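Local atomic coordinates of adhesion G-protein coupled receptor G6 (Danio rerio, PDB entry 6V55), a protein that acts as an adhesion G-protein-coupled receptor in myelination, its large calcium-binding, glycosylated extracellular region probably receiving adhesive signals. Residues N503-N506 / I507-T511. Numbering follows the deposited sequence.
With NAG (2-acetamido-2-deoxy-beta-D-glucopyranose), chain K; NAG (2-acetamido-2-deoxy-beta-D-glucopyranose), chain F.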
ATOM      1  N   ASN A 503      19.177 -17.815 -11.357  1.00 30.97           N
ATOM      2  CA  ASN A 503      18.483 -17.642 -12.626  1.00 32.97           C
ATOM      3  C   ASN A 503      18.521 -16.192 -13.127  1.00 33.76           C
ATOM      4  O   ASN A 503      17.860 -15.868 -14.121  1.00 36.90           O
ATOM      5  CB  ASN A 503      17.029 -18.124 -12.502  1.00 40.57           C
ATOM      6  CG  ASN A 503      16.916 -19.615 -12.162  1.00 47.83           C
ATOM      7  OD1 ASN A 503      17.920 -20.317 -12.049  1.00 48.19           O
ATOM      8  ND2 ASN A 503      15.681 -20.097 -12.005  1.00 55.39           N
ATOM      9  N   CYS A 504      19.292 -15.319 -12.480  1.00 28.96           N
ATOM     10  CA  CYS A 504      19.261 -13.894 -12.771  1.00 27.27           C
ATOM     11  C   CYS A 504      20.459 -13.478 -13.620  1.00 31.56           C
ATOM     12  O   CYS A 504      21.551 -14.054 -13.525  1.00 34.67           O
ATOM     13  CB  CYS A 504      19.250 -13.066 -11.478  1.00 25.36           C
ATOM     14  SG  CYS A 504      17.759 -13.117 -10.460  0.63 24.72           S
ATOM     15  N   THR A 505      20.251 -12.426 -14.416  1.00 28.29           N
ATOM     16  CA  THR A 505      21.263 -11.841 -15.279  1.00 26.51           C
ATOM     17  C   THR A 505      21.563 -10.409 -14.845  1.00 30.56           C
ATOM     18  O   THR A 505      20.697  -9.708 -14.328  1.00 32.34           O
ATOM     19  CB  THR A 505      20.805 -11.837 -16.743  1.00 23.46           C
ATOM     20  OG1 THR A 505      19.519 -11.218 -16.818  1.00 26.63           O
ATOM     21  CG2 THR A 505      20.706 -13.249 -17.292  1.00 20.94           C
ATOM     22  N   ASN A 506      22.805  -9.978 -15.096  1.00 31.44           N
ATOM     23  CA  ASN A 506      23.256  -8.597 -14.945  1.00 33.50           C
ATOM     24  C   ASN A 506      22.567  -7.702 -15.975  1.00 35.07           C
ATOM     25  O   ASN A 506      21.906  -8.170 -16.901  1.00 38.32           O
ATOM     26  CB  ASN A 506      24.767  -8.476 -15.205  1.00 42.24           C
ATOM     27  CG  ASN A 506      25.657  -9.073 -14.115  1.00 55.84           C
ATOM     28  OD1 ASN A 506      25.391  -8.937 -12.923  1.00 59.71           O
ATOM     29  ND2 ASN A 506      26.754  -9.731 -14.551  1.00 67.01           N
ATOM     30  N   ILE A 507      22.789  -6.387 -15.850  1.00 35.02           N
ATOM     31  CA  ILE A 507      22.620  -5.470 -16.985  1.00 32.06           C
ATOM     32  C   ILE A 507      23.516  -5.886 -18.148  1.00 34.08           C
ATOM     33  O   ILE A 507      23.070  -5.978 -19.300  1.00 34.47           O
ATOM     34  CB  ILE A 507      22.930  -4.020 -16.557  1.00 25.32           C
ATOM     35  CG1 ILE A 507      21.928  -3.519 -15.518  1.00 22.16           C
ATOM     36  CG2 ILE A 507      22.961  -3.061 -17.758  1.00 20.68           C
ATOM     37  CD1 ILE A 507      22.352  -2.217 -14.874  1.00 20.58           C
ATOM     38  N   THR A 508      24.785  -6.179 -17.855  1.00 37.36           N
ATOM     39  CA  THR A 508      25.759  -6.439 -18.908  1.00 38.02           C
ATOM     40  C   THR A 508      25.698  -7.858 -19.451  1.00 37.36           C
ATOM     41  O   THR A 508      26.154  -8.090 -20.575  1.00 34.64           O
ATOM     42  CB  THR A 508      27.177  -6.198 -18.397  1.00 36.06           C
ATOM     43  OG1 THR A 508      27.634  -7.378 -17.723  1.00 40.71           O
ATOM     44  CG2 THR A 508      27.196  -5.059 -17.424  1.00 31.05           C
ATOM     45  N   SER A 509      25.172  -8.813 -18.686  1.00 38.45           N
ATOM     46  CA  SER A 509      25.431 -10.202 -19.031  1.00 39.21           C
ATOM     47  C   SER A 509      24.445 -10.763 -20.042  1.00 39.53           C
ATOM     48  O   SER A 509      24.646 -11.885 -20.525  1.00 39.63           O
ATOM     49  CB  SER A 509      25.437 -11.063 -17.772  1.00 39.41           C
ATOM     50  OG  SER A 509      24.115 -11.296 -17.339  1.00 42.13           O
ATOM     51  N   ILE A 510      23.403 -10.027 -20.380  1.00 41.43           N
ATOM     52  CA  ILE A 510      22.487 -10.477 -21.421  1.00 42.95           C
ATOM     53  C   ILE A 510      23.168 -10.317 -22.777  1.00 48.95           C
ATOM     54  O   ILE A 510      24.077  -9.494 -22.962  1.00 52.92           O
ATOM     55  CB  ILE A 510      21.136  -9.730 -21.330  1.00 35.82           C
ATOM     56  CG1 ILE A 510      20.002 -10.583 -21.886  1.00 36.58           C
ATOM     57  CG2 ILE A 510      21.155  -8.361 -22.025  1.00 32.72           C
ATOM     58  CD1 ILE A 510      18.626  -9.954 -21.692  1.00 34.85           C
ATOM     59  N   THR A 511      22.792 -11.172 -23.712  1.00 50.26           N
ATOM     60  CA  THR A 511      23.380 -11.186 -25.041  1.00 51.02           C
ATOM     61  C   THR A 511      22.280 -10.812 -26.022  1.00 47.52           C
ATOM     62  O   THR A 511      21.253 -11.497 -26.100  1.00 46.67           O
ATOM     63  CB  THR A 511      23.985 -12.555 -25.347  1.00 53.16           C
ATOM     64  OG1 THR A 511      23.076 -13.578 -24.914  1.00 59.86           O
ATOM     65  CG2 THR A 511      25.309 -12.720 -24.597  1.00 48.58           C
TER
HETATM   66  C1  NAG K 909      15.399 -21.477 -11.675  1.00 46.04           C
HETATM   67  C2  NAG K 909      14.382 -21.528 -10.516  1.00 50.45           C
HETATM   68  C3  NAG K 909      14.002 -22.987 -10.180  1.00 55.97           C
HETATM   69  C4  NAG K 909      13.529 -23.730 -11.429  1.00 56.77           C
HETATM   70  C5  NAG K 909      14.594 -23.638 -12.532  1.00 55.53           C
HETATM   71  C6  NAG K 909      14.184 -24.296 -13.837  1.00 54.37           C
HETATM   72  C7  NAG K 909      14.276 -19.766  -8.821  1.00 48.55           C
HETATM   73  C8  NAG K 909      14.939 -19.134  -7.636  1.00 46.12           C
HETATM   74  N2  NAG K 909      14.897 -20.829  -9.348  1.00 47.47           N
HETATM   75  O3  NAG K 909      12.964 -23.008  -9.202  1.00 56.47           O
HETATM   76  O4  NAG K 909      13.213 -25.089 -11.128  1.00 54.18           O
HETATM   77  O5  NAG K 909      14.888 -22.254 -12.820  1.00 51.70           O
HETATM   78  O6  NAG K 909      13.439 -23.437 -14.693  1.00 52.42           O
HETATM   79  O7  NAG K 909      13.211 -19.340  -9.276  1.00 50.69           O
HETATM   80  C1  NAG F 904      27.806 -10.357 -13.758  1.00 59.08           C
HETATM   81  C2  NAG F 904      28.289 -11.763 -14.270  1.00 67.66           C
HETATM   82  C3  NAG F 904      29.647 -12.157 -13.632  1.00 72.14           C
HETATM   83  C4  NAG F 904      30.683 -11.044 -13.750  1.00 71.63           C
HETATM   84  C5  NAG F 904      30.132  -9.802 -13.063  1.00 69.72           C
HETATM   85  C6  NAG F 904      31.086  -8.624 -13.078  1.00 71.08           C
HETATM   86  C7  NAG F 904      27.127 -13.930 -14.643  1.00 75.30           C
HETATM   87  C8  NAG F 904      26.034 -14.843 -14.151  1.00 69.89           C
HETATM   88  N2  NAG F 904      27.280 -12.777 -13.972  1.00 74.06           N
HETATM   89  O3  NAG F 904      30.165 -13.349 -14.216  1.00 75.19           O
HETATM   90  O4  NAG F 904      31.926 -11.428 -13.163  1.00 69.59           O
HETATM   91  O5  NAG F 904      28.942  -9.394 -13.757  1.00 62.82           O
HETATM   92  O6  NAG F 904      32.388  -8.985 -12.635  1.00 70.18           O
HETATM   93  O7  NAG F 904      27.836 -14.228 -15.600  1.00 78.04           O
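Asn-506 and Ser-509 meet round a tight turn in the loop that leads from strand 493-496 to helix 517-527. The backbone N of Asn-506 donates to Ser-509 OG over 2.9 Å, in a bond clearly bent at 134°. Ser-509 holds OG between its own backbone N and carbonyl carbon (chi1 77°), which turns the hydroxyl back to the start of the turn, where it also lies 3.4 Å from Thr-505 CB.

The side chain of Asn-506 can be followed outward from this bond. Its CB rests against Ser-509 CB at 3.7 Å and lies 3.5 Å from the backbone N of Thr-508. With chi1 at -72°, CG stands beside the backbone N and opposite the carbonyl carbon, and the amide passes along the flank of Ser-509. Asn-506 ND2 lies 3.7 Å from Ser-509 CB, and Thr-508 OG1 is 4.0 Å from the same nitrogen. There the amide ends in sugar: Asn-506 ND2 is bonded covalently to C1 of N-acetylglucosamine F, and C1 lies on the same side of the amide as OD1.

Thr-508 is the third residue of this Asn-Ile-Thr sequon. The Asn-Cys-Thr sequon directly before it is occupied too, with N-acetylglucosamine K on Asn-503. Between the two glycosylated asparagines in sequence, Cys-504 is tied to Cys-473 by a disulfide; after them, Ile-507 packs on helix 534-550, and Lys-543 bonds to the carbonyl oxygens of Thr-508 and Ile-510.

A side chain accepting from the N-H three residues earlier resembles half of a capping box, but 507-509 have helical backbone angles without the regular bonds, so no helix is capped. By accepting the backbone N-H of Asn-506, the Ser-509 hydroxyl ties the turn's start to its end, while its methylene limits where the glycosylated side chain can go on this side.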